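Local atomic coordinates of pyridine nucleotide-disulphide oxidoreductase dimerisation region (Escherichia coli BL21, PDB entry 6KYY), a protein that is an FAD-dependent oxidoreductase of the pyridine nucleotide-disulfide family, induced by hypochlorous acid and probably involved in resistance to reactive chlorine species. Residues Phe18-Ala21 with Gly22-Leu25; Ser310-Asp313 with Tyr314-Arg318; Ala209-Ile212 with Ala213-Arg217. All blocks are in the same frame, centred on the assembly; numbering follows the deposited sequence.

Contact 1: residues Phe18-Ala21 with Gly22-Leu25; sequences FGKA and GKTL. With FAD (flavin-adenine dinucleotide), chain N.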
loop_
_atom_site.group_PDB
_atom_site.type_symbol
_atom_site.label_atom_id
_atom_site.label_comp_id
_atom_site.label_asym_id
_atom_site.label_seq_id
_atom_site.Cartn_x
_atom_site.Cartn_y
_atom_site.Cartn_z
ATOM N N PHE B 18 3.480 -9.046 27.853
ATOM C CA PHE B 18 2.741 -7.996 27.163
ATOM C C PHE B 18 2.681 -8.213 25.655
ATOM O O PHE B 18 2.664 -7.237 24.894
ATOM C CB PHE B 18 3.353 -6.630 27.478
ATOM C CG PHE B 18 2.337 -5.559 27.759
ATOM C CD1 PHE B 18 1.503 -5.094 26.755
ATOM C CD2 PHE B 18 2.218 -5.012 29.027
ATOM C CE1 PHE B 18 0.570 -4.107 27.008
ATOM C CE2 PHE B 18 1.284 -4.025 29.288
ATOM C CZ PHE B 18 0.460 -3.572 28.276
ATOM N N GLY B 19 2.637 -9.463 25.203
ATOM C CA GLY B 19 2.626 -9.759 23.787
ATOM C C GLY B 19 1.360 -9.283 23.096
ATOM O O GLY B 19 0.439 -8.731 23.701
ATOM N N LYS B 20 1.323 -9.511 21.782
ATOM C CA LYS B 20 0.187 -9.067 20.981
ATOM C C LYS B 20 -1.102 -9.748 21.425
ATOM O O LYS B 20 -2.129 -9.090 21.627
ATOM C CB LYS B 20 0.453 -9.337 19.499
ATOM C CG LYS B 20 -0.629 -8.808 18.569
ATOM C CD LYS B 20 -0.936 -7.348 18.861
ATOM C CE LYS B 20 -1.851 -6.752 17.807
ATOM N NZ LYS B 20 -1.378 -5.411 17.363
ATOM N N ALA B 21 -1.066 -11.071 21.587
ATOM C CA ALA B 21 -2.269 -11.807 21.958
ATOM C C ALA B 21 -2.716 -11.467 23.374
ATOM O O ALA B 21 -3.900 -11.211 23.616
ATOM C CB ALA B 21 -2.026 -13.309 21.820
ATOM N N GLY B 22 -1.777 -11.458 24.322
ATOM C CA GLY B 22 -2.147 -11.273 25.716
ATOM C C GLY B 22 -2.642 -9.874 26.023
ATOM O O GLY B 22 -3.643 -9.702 26.723
ATOM N N LYS B 23 -1.951 -8.855 25.510
ATOM C CA LYS B 23 -2.417 -7.489 25.713
ATOM C C LYS B 23 -3.763 -7.243 25.046
ATOM O O LYS B 23 -4.494 -6.346 25.472
ATOM C CB LYS B 23 -1.376 -6.489 25.205
ATOM C CG LYS B 23 -1.480 -6.134 23.731
ATOM C CD LYS B 23 -0.234 -5.389 23.277
ATOM C CE LYS B 23 -0.330 -4.956 21.826
ATOM N NZ LYS B 23 0.730 -3.968 21.487
ATOM N N THR B 24 -4.111 -8.022 24.020
ATOM C CA THR B 24 -5.436 -7.907 23.420
ATOM C C THR B 24 -6.473 -8.687 24.220
ATOM O O THR B 24 -7.612 -8.233 24.375
ATOM C CB THR B 24 -5.406 -8.398 21.973
ATOM O OG1 THR B 24 -4.254 -7.864 21.309
ATOM C CG2 THR B 24 -6.662 -7.955 21.234
ATOM N N LEU B 25 -6.094 -9.861 24.729
ATOM C CA LEU B 25 -7.007 -10.637 25.561
ATOM C C LEU B 25 -7.310 -9.916 26.867
ATOM O O LEU B 25 -8.447 -9.951 27.351
ATOM C CB LEU B 25 -6.415 -12.019 25.834
ATOM C CG LEU B 25 -7.340 -13.029 26.512
ATOM C CD1 LEU B 25 -8.598 -13.229 25.688
ATOM C CD2 LEU B 25 -6.620 -14.350 26.731
HETATM P PA FAD N . 5.905 -10.839 22.482
HETATM O O1A FAD N . 7.228 -11.423 22.153
HETATM O O2A FAD N . 5.467 -9.652 21.618
HETATM O O5B FAD N . 5.845 -10.432 23.997
HETATM C C5B FAD N . 6.767 -10.987 24.958
HETATM C C4B FAD N . 6.663 -10.196 26.238
HETATM O O4B FAD N . 6.636 -11.096 27.371
HETATM C C3B FAD N . 7.804 -9.210 26.489
HETATM O O3B FAD N . 7.297 -7.959 26.935
HETATM C C2B FAD N . 8.641 -9.909 27.565
HETATM O O2B FAD N . 9.307 -8.974 28.407
HETATM C C1B FAD N . 7.560 -10.655 28.340
HETATM N N9A FAD N . 8.042 -11.814 29.085
HETATM C C8A FAD N . 8.866 -12.810 28.630
HETATM N N7A FAD N . 9.138 -13.731 29.525
HETATM C C5A FAD N . 8.445 -13.309 30.649
HETATM C C6A FAD N . 8.319 -13.848 31.945
HETATM N N6A FAD N . 8.911 -14.977 32.341
HETATM N N1A FAD N . 7.549 -13.177 32.831
HETATM C C2A FAD N . 6.953 -12.048 32.440
HETATM N N3A FAD N . 7.000 -11.445 31.250
HETATM C C4A FAD N . 7.765 -12.130 30.394
HETATM N N1 FAD N . 6.322 -9.867 12.993
HETATM C C2 FAD N . 5.542 -9.482 11.939
HETATM O O2 FAD N . 4.372 -9.865 11.826
HETATM N N3 FAD N . 6.063 -8.643 10.970
HETATM C C4 FAD N . 7.348 -8.139 10.934
HETATM O O4 FAD N . 7.692 -7.391 10.022
HETATM C C4X FAD N . 8.172 -8.558 12.056
HETATM N N5 FAD N . 9.388 -8.103 12.124
HETATM C C5X FAD N . 10.171 -8.498 13.196
HETATM C C6 FAD N . 11.483 -8.035 13.273
HETATM C C7 FAD N . 12.310 -8.401 14.330
HETATM C C7M FAD N . 13.722 -7.881 14.380
HETATM C C8 FAD N . 11.817 -9.250 15.334
HETATM C C8M FAD N . 12.685 -9.664 16.491
HETATM C C9 FAD N . 10.507 -9.715 15.260
HETATM C C9A FAD N . 9.684 -9.345 14.203
HETATM N N10 FAD N . 8.352 -9.793 14.102
HETATM C C10 FAD N . 7.566 -9.420 13.039
HETATM C "C1'" FAD N . 7.782 -10.691 15.118
HETATM C "C2'" FAD N . 7.040 -9.955 16.228
HETATM O "O2'" FAD N . 7.943 -9.131 16.967
HETATM C "C3'" FAD N . 6.410 -10.980 17.173
HETATM O "O3'" FAD N . 6.065 -12.143 16.431
HETATM C "C4'" FAD N . 5.169 -10.476 17.911
HETATM O "O4'" FAD N . 5.550 -9.474 18.855
HETATM C "C5'" FAD N . 4.408 -11.589 18.601
HETATM O "O5'" FAD N . 4.984 -11.817 19.904
HETATM P P FAD N . 4.169 -12.537 21.043
HETATM O O1P FAD N . 2.701 -12.106 20.976
HETATM O O2P FAD N . 4.383 -14.000 20.989
HETATM O O3P FAD N . 4.780 -11.952 22.384
#
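K23 folds back over the first turn of helix 20-31 and meets F18 just ahead of it. Its CB lies 3.6 Å from CD1 of the phenylalanine ring, while CD comes up in the ring plane at the edge, the two side chains crossing at about a right angle. K23 gets there with CG between the backbone N and the carbonyl carbon (chi1 87°); beyond CG the chain runs extended, and its NZ is hydrogen-bonded to G47 O and N89 OD1. The backbone N of K23 closes the first helical turn on O of the N-cap residue G19 at 3.0 Å, with an N-H...O angle of 160°. This is the strand-turn-helix of a Rossmann-type dinucleotide fold, with G19 and G22 in a GxGxxG-like sequence and strand 10-16 leading in. The start of the helix faces the FAD pyrophosphate, and K20 N donates to O1P of FAD at 3.0 Å. A21, on the same turn, receives L25 N on its carbonyl O at 2.8 Å. CD of K20 packs against CE of K23 at 3.9 Å.

Contact 2: residues Ser310-Asp313 with Tyr314-Arg318; sequences SLDD and YRIVR. With FAD (flavin-adenine dinucleotide), chain N.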
loop_
_atom_site.group_PDB
_atom_site.type_symbol
_atom_site.label_atom_id
_atom_site.label_comp_id
_atom_site.label_asym_id
_atom_site.label_seq_id
_atom_site.Cartn_x
_atom_site.Cartn_y
_atom_site.Cartn_z
ATOM N N SER B 310 0.035 -14.260 16.199
ATOM C CA SER B 310 -0.286 -14.081 17.610
ATOM C C SER B 310 -1.640 -13.401 17.777
ATOM O O SER B 310 -2.392 -13.719 18.706
ATOM C CB SER B 310 0.814 -13.270 18.297
ATOM O OG SER B 310 0.729 -13.381 19.708
ATOM N N LEU B 311 -1.970 -12.466 16.882
ATOM C CA LEU B 311 -3.283 -11.829 16.932
ATOM C C LEU B 311 -4.392 -12.832 16.648
ATOM O O LEU B 311 -5.435 -12.818 17.313
ATOM C CB LEU B 311 -3.348 -10.667 15.941
ATOM C CG LEU B 311 -4.606 -9.801 16.042
ATOM C CD1 LEU B 311 -4.669 -9.103 17.392
ATOM C CD2 LEU B 311 -4.676 -8.789 14.906
ATOM N N ASP B 312 -4.188 -13.710 15.662
ATOM C CA ASP B 312 -5.163 -14.762 15.405
ATOM C C ASP B 312 -5.260 -15.725 16.579
ATOM O O ASP B 312 -6.321 -16.314 16.810
ATOM C CB ASP B 312 -4.803 -15.521 14.128
ATOM C CG ASP B 312 -5.925 -16.416 13.651
ATOM O OD1 ASP B 312 -7.033 -15.895 13.402
ATOM O OD2 ASP B 312 -5.702 -17.639 13.527
ATOM N N ASP B 313 -4.166 -15.898 17.326
ATOM C CA ASP B 313 -4.213 -16.721 18.529
ATOM C C ASP B 313 -5.181 -16.138 19.551
ATOM O O ASP B 313 -5.944 -16.876 20.187
ATOM C CB ASP B 313 -2.815 -16.855 19.130
ATOM C CG ASP B 313 -1.938 -17.815 18.356
ATOM O OD1 ASP B 313 -0.699 -17.706 18.464
ATOM O OD2 ASP B 313 -2.486 -18.678 17.637
ATOM N N TYR B 314 -5.164 -14.813 19.721
ATOM C CA TYR B 314 -6.153 -14.165 20.575
ATOM C C TYR B 314 -7.566 -14.453 20.087
ATOM O O TYR B 314 -8.481 -14.652 20.893
ATOM C CB TYR B 314 -5.899 -12.656 20.623
ATOM C CG TYR B 314 -7.154 -11.830 20.820
ATOM C CD1 TYR B 314 -7.673 -11.614 22.090
ATOM C CD2 TYR B 314 -7.818 -11.267 19.736
ATOM C CE1 TYR B 314 -8.818 -10.863 22.275
ATOM C CE2 TYR B 314 -8.965 -10.517 19.912
ATOM C CZ TYR B 314 -9.460 -10.317 21.184
ATOM O OH TYR B 314 -10.600 -9.568 21.362
ATOM N N ARG B 315 -7.759 -14.480 18.766
ATOM C CA ARG B 315 -9.083 -14.754 18.216
ATOM C C ARG B 315 -9.541 -16.165 18.559
ATOM O O ARG B 315 -10.725 -16.388 18.835
ATOM C CB ARG B 315 -9.074 -14.543 16.703
ATOM C CG ARG B 315 -8.804 -13.109 16.280
ATOM C CD ARG B 315 -9.503 -12.775 14.974
ATOM N NE ARG B 315 -8.890 -11.628 14.310
ATOM C CZ ARG B 315 -8.153 -11.709 13.207
ATOM N NH1 ARG B 315 -7.936 -12.888 12.638
ATOM N NH2 ARG B 315 -7.633 -10.612 12.674
ATOM N N ILE B 316 -8.618 -17.130 18.548
ATOM C CA ILE B 316 -8.968 -18.497 18.926
ATOM C C ILE B 316 -9.465 -18.536 20.365
ATOM O O ILE B 316 -10.553 -19.049 20.652
ATOM C CB ILE B 316 -7.769 -19.442 18.728
ATOM C CG1 ILE B 316 -7.185 -19.306 17.319
ATOM C CG2 ILE B 316 -8.175 -20.882 19.007
ATOM C CD1 ILE B 316 -8.190 -19.503 16.221
ATOM N N VAL B 317 -8.676 -17.986 21.291
ATOM C CA VAL B 317 -9.023 -18.087 22.705
ATOM C C VAL B 317 -10.203 -17.185 23.049
ATOM O O VAL B 317 -10.995 -17.510 23.943
ATOM C CB VAL B 317 -7.793 -17.784 23.585
ATOM C CG1 VAL B 317 -6.608 -18.631 23.147
ATOM C CG2 VAL B 317 -7.440 -16.306 23.544
ATOM N N ARG B 318 -10.355 -16.052 22.356
ATOM C CA ARG B 318 -11.518 -15.206 22.599
ATOM C C ARG B 318 -12.798 -15.880 22.127
ATOM O O ARG B 318 -13.872 -15.639 22.691
ATOM C CB ARG B 318 -11.348 -13.850 21.913
ATOM C CG ARG B 318 -12.378 -12.807 22.322
ATOM C CD ARG B 318 -13.405 -12.578 21.221
ATOM N NE ARG B 318 -14.633 -11.967 21.729
ATOM C CZ ARG B 318 -15.851 -12.458 21.523
ATOM N NH1 ARG B 318 -16.912 -11.838 22.023
ATOM N NH2 ARG B 318 -16.010 -13.571 20.819
HETATM P PA FAD N . 5.905 -10.839 22.482
HETATM O O1A FAD N . 7.228 -11.423 22.153
HETATM O O2A FAD N . 5.467 -9.652 21.618
HETATM O O5B FAD N . 5.845 -10.432 23.997
HETATM C C5B FAD N . 6.767 -10.987 24.958
HETATM C C4B FAD N . 6.663 -10.196 26.238
HETATM O O4B FAD N . 6.636 -11.096 27.371
HETATM C C3B FAD N . 7.804 -9.210 26.489
HETATM O O3B FAD N . 7.297 -7.959 26.935
HETATM C C2B FAD N . 8.641 -9.909 27.565
HETATM O O2B FAD N . 9.307 -8.974 28.407
HETATM C C1B FAD N . 7.560 -10.655 28.340
HETATM N N9A FAD N . 8.042 -11.814 29.085
HETATM C C8A FAD N . 8.866 -12.810 28.630
HETATM N N7A FAD N . 9.138 -13.731 29.525
HETATM C C5A FAD N . 8.445 -13.309 30.649
HETATM C C6A FAD N . 8.319 -13.848 31.945
HETATM N N6A FAD N . 8.911 -14.977 32.341
HETATM N N1A FAD N . 7.549 -13.177 32.831
HETATM C C2A FAD N . 6.953 -12.048 32.440
HETATM N N3A FAD N . 7.000 -11.445 31.250
HETATM C C4A FAD N . 7.765 -12.130 30.394
HETATM N N1 FAD N . 6.322 -9.867 12.993
HETATM C C2 FAD N . 5.542 -9.482 11.939
HETATM O O2 FAD N . 4.372 -9.865 11.826
HETATM N N3 FAD N . 6.063 -8.643 10.970
HETATM C C4 FAD N . 7.348 -8.139 10.934
HETATM O O4 FAD N . 7.692 -7.391 10.022
HETATM C C4X FAD N . 8.172 -8.558 12.056
HETATM N N5 FAD N . 9.388 -8.103 12.124
HETATM C C5X FAD N . 10.171 -8.498 13.196
HETATM C C6 FAD N . 11.483 -8.035 13.273
HETATM C C7 FAD N . 12.310 -8.401 14.330
HETATM C C7M FAD N . 13.722 -7.881 14.380
HETATM C C8 FAD N . 11.817 -9.250 15.334
HETATM C C8M FAD N . 12.685 -9.664 16.491
HETATM C C9 FAD N . 10.507 -9.715 15.260
HETATM C C9A FAD N . 9.684 -9.345 14.203
HETATM N N10 FAD N . 8.352 -9.793 14.102
HETATM C C10 FAD N . 7.566 -9.420 13.039
HETATM C "C1'" FAD N . 7.782 -10.691 15.118
HETATM C "C2'" FAD N . 7.040 -9.955 16.228
HETATM O "O2'" FAD N . 7.943 -9.131 16.967
HETATM C "C3'" FAD N . 6.410 -10.980 17.173
HETATM O "O3'" FAD N . 6.065 -12.143 16.431
HETATM C "C4'" FAD N . 5.169 -10.476 17.911
HETATM O "O4'" FAD N . 5.550 -9.474 18.855
HETATM C "C5'" FAD N . 4.408 -11.589 18.601
HETATM O "O5'" FAD N . 4.984 -11.817 19.904
HETATM P P FAD N . 4.169 -12.537 21.043
HETATM O O1P FAD N . 2.701 -12.106 20.976
HETATM O O2P FAD N . 4.383 -14.000 20.989
HETATM O O3P FAD N . 4.780 -11.952 22.384
#
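D312 and R315, three residues apart on helix 307-321, form a salt bridge between OD1 of the aspartate and NH1 of the arginine at 3.2 Å. As a hydrogen bond it is weak, with an N-H...O angle of 124°, and the carboxylate and guanidinium planes stand 72° apart, so the two groups do not pair flat. Both ends have stronger partners elsewhere: D312 bridges to R332 and R327, and R315 NH2 donates to Q429 O of the second subunit. The carboxylate of D313 pairs with R332 as well and accepts from G298 N. A further polar bond goes to the cofactor. S310 holds OG anti to its own backbone nitrogen (chi1 -164°), which carries the hydroxyl out to O1P of FAD for a 2.7 Å hydrogen bond.

The apolar contact is looser, L311 CD1 lying 4.5 Å from CD2 of Y314. Other approaches are van der Waals contacts between carbon and polar groups. The second methyl of L311, CD2, is 4.1 Å from R315 NH2, and the carbonyl O of L311 sits at the edge of the Y314 ring, in its plane. On the buried flank, I316 CD1 approaches D312 OD2 at 4.1 Å.

Backbone bonds of the alpha-helical i to i+4 kind run beneath these side chains, the straightest being V317 N to D313 O at 3.1 Å.

Helix 307-321 packs along helix 20-31, with L311 on K20, Y314 on T24 and L25, and V317 on L25; Y314 OH is hydrogen-bonded to T28. D313 and I316 face the loop at L287, while D312 and R315 meet the second subunit.

Contact 3: residues Ala209-Ile212 with Ala213-Arg217; sequences ADNI and ATILR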
loop_
_atom_site.group_PDB
_atom_site.type_symbol
_atom_site.label_atom_id
_atom_site.label_comp_id
_atom_site.label_asym_id
_atom_site.label_seq_id
_atom_site.Cartn_x
_atom_site.Cartn_y
_atom_site.Cartn_z
ATOM N N ALA B 209 15.131 -15.053 -5.447
ATOM C CA ALA B 209 16.335 -14.991 -4.623
ATOM C C ALA B 209 17.481 -14.336 -5.382
ATOM O O ALA B 209 18.244 -13.547 -4.813
ATOM C CB ALA B 209 16.733 -16.391 -4.157
ATOM N N ASP B 210 17.617 -14.655 -6.672
ATOM C CA ASP B 210 18.626 -13.994 -7.493
ATOM C C ASP B 210 18.345 -12.502 -7.607
ATOM O O ASP B 210 19.268 -11.682 -7.545
ATOM C CB ASP B 210 18.682 -14.633 -8.881
ATOM C CG ASP B 210 19.309 -16.012 -8.864
ATOM O OD1 ASP B 210 19.063 -16.789 -9.811
ATOM O OD2 ASP B 210 20.044 -16.319 -7.902
ATOM N N ASN B 211 17.073 -12.131 -7.771
ATOM C CA ASN B 211 16.721 -10.718 -7.872
ATOM C C ASN B 211 17.043 -9.975 -6.583
ATOM O O ASN B 211 17.527 -8.838 -6.616
ATOM C CB ASN B 211 15.241 -10.571 -8.224
ATOM C CG ASN B 211 14.916 -9.219 -8.835
ATOM O OD1 ASN B 211 15.309 -8.176 -8.311
ATOM N ND2 ASN B 211 14.194 -9.232 -9.948
ATOM N N ILE B 212 16.782 -10.601 -5.434
ATOM C CA ILE B 212 17.075 -9.960 -4.156
ATOM C C ILE B 212 18.579 -9.795 -3.974
ATOM O O ILE B 212 19.050 -8.767 -3.471
ATOM C CB ILE B 212 16.444 -10.759 -3.002
ATOM C CG1 ILE B 212 14.919 -10.638 -3.042
ATOM C CG2 ILE B 212 16.978 -10.285 -1.662
ATOM C CD1 ILE B 212 14.209 -11.527 -2.048
ATOM N N ALA B 213 19.359 -10.795 -4.395
ATOM C CA ALA B 213 20.807 -10.723 -4.231
ATOM C C ALA B 213 21.405 -9.582 -5.046
ATOM O O ALA B 213 22.291 -8.868 -4.564
ATOM C CB ALA B 213 21.446 -12.055 -4.623
ATOM N N THR B 214 20.933 -9.391 -6.283
ATOM C CA THR B 214 21.484 -8.324 -7.115
ATOM C C THR B 214 21.018 -6.948 -6.654
ATOM O O THR B 214 21.773 -5.975 -6.762
ATOM C CB THR B 214 21.118 -8.540 -8.584
ATOM O OG1 THR B 214 19.725 -8.275 -8.781
ATOM C CG2 THR B 214 21.433 -9.964 -9.015
ATOM N N ILE B 215 19.783 -6.840 -6.154
ATOM C CA ILE B 215 19.345 -5.584 -5.549
ATOM C C ILE B 215 20.226 -5.245 -4.355
ATOM O O ILE B 215 20.644 -4.095 -4.176
ATOM C CB ILE B 215 17.859 -5.664 -5.151
ATOM C CG1 ILE B 215 16.965 -5.703 -6.389
ATOM C CG2 ILE B 215 17.476 -4.484 -4.268
ATOM C CD1 ILE B 215 15.490 -5.836 -6.065
ATOM N N LEU B 216 20.534 -6.247 -3.528
ATOM C CA LEU B 216 21.407 -6.022 -2.383
ATOM C C LEU B 216 22.858 -5.826 -2.806
ATOM O O LEU B 216 23.589 -5.062 -2.166
ATOM C CB LEU B 216 21.298 -7.191 -1.403
ATOM C CG LEU B 216 20.010 -7.279 -0.582
ATOM C CD1 LEU B 216 20.040 -8.489 0.337
ATOM C CD2 LEU B 216 19.806 -6.005 0.214
ATOM N N ARG B 217 23.292 -6.498 -3.878
ATOM C CA ARG B 217 24.689 -6.396 -4.291
ATOM C C ARG B 217 25.015 -5.004 -4.816
ATOM O O ARG B 217 26.073 -4.448 -4.499
ATOM C CB ARG B 217 25.009 -7.451 -5.350
ATOM C CG ARG B 217 26.435 -7.379 -5.871
ATOM C CD ARG B 217 26.635 -8.244 -7.104
ATOM N NE ARG B 217 25.855 -9.476 -7.047
ATOM C CZ ARG B 217 25.025 -9.878 -8.002
ATOM N NH1 ARG B 217 24.862 -9.144 -9.095
ATOM N NH2 ARG B 217 24.357 -11.016 -7.867
#
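N211 and I215, one helical turn apart, cross at a slant, with the amide oxygen OD1 of the asparagine turned to the isoleucine's CG1-CD1 arm. N211 has CG anti to the backbone nitrogen (chi1 -159°), and this swings the amide forward along the helix to the next turn. I215 for its part lays CG1 alongside the backbone O of N211.

The second pair is arranged differently. I212 and L216 lie side by side and point the same way, and the closest approach of their side chains is CG2 of I212 to CD1 of L216 at 4.1 Å. Both sit on the inward flank of helix 206-218: L216 reaches V178 and S182 of helix 175-186 and V221 of strand 221-224, while I212 meets F200, L201, M341 and L402. This helix is the crossover of a beta-alpha-beta unit, joining the parallel neighbours 190-194 and 221-224 at one margin of a five-stranded parallel sheet.

T214 turns its hydroxyl back on the helix. With chi1 at 72°, OG1 lies between the backbone N and the carbonyl carbon and donates to N211 O at 3.1 Å. The same oxygen takes I215 N at 3.0 Å; both donors come from one face of the carbonyl plane, OG1 lying 35° out of it.

The bent hydroxyl bond therefore supplements the main-chain one rather than replacing it and keeps the polar end of T214 on its own helix, while the apolar side formed by I212 and L216 packs against the sheet and the neighbouring helix.

How the contacts relate
Contacts 1 and 2 are neighbours in space though almost 300 residues apart in sequence. Their centres lie 9 Å apart, and helices 20-31 and 307-321 touch directly, A21 CB packing on the backbone O of S310. Both reach the same FAD oxygen, O1P, so the two helices bring a backbone amide and a serine hydroxyl to one phosphate. Contact 3 comes between them along the chain, on helix 206-218 beside the five-stranded parallel sheet. Its centre is about 36 Å from those of the other two, on the opposite side of the chain's centre and away from the annotated sites. The FAD-binding region is therefore assembled from distant parts of the sequence.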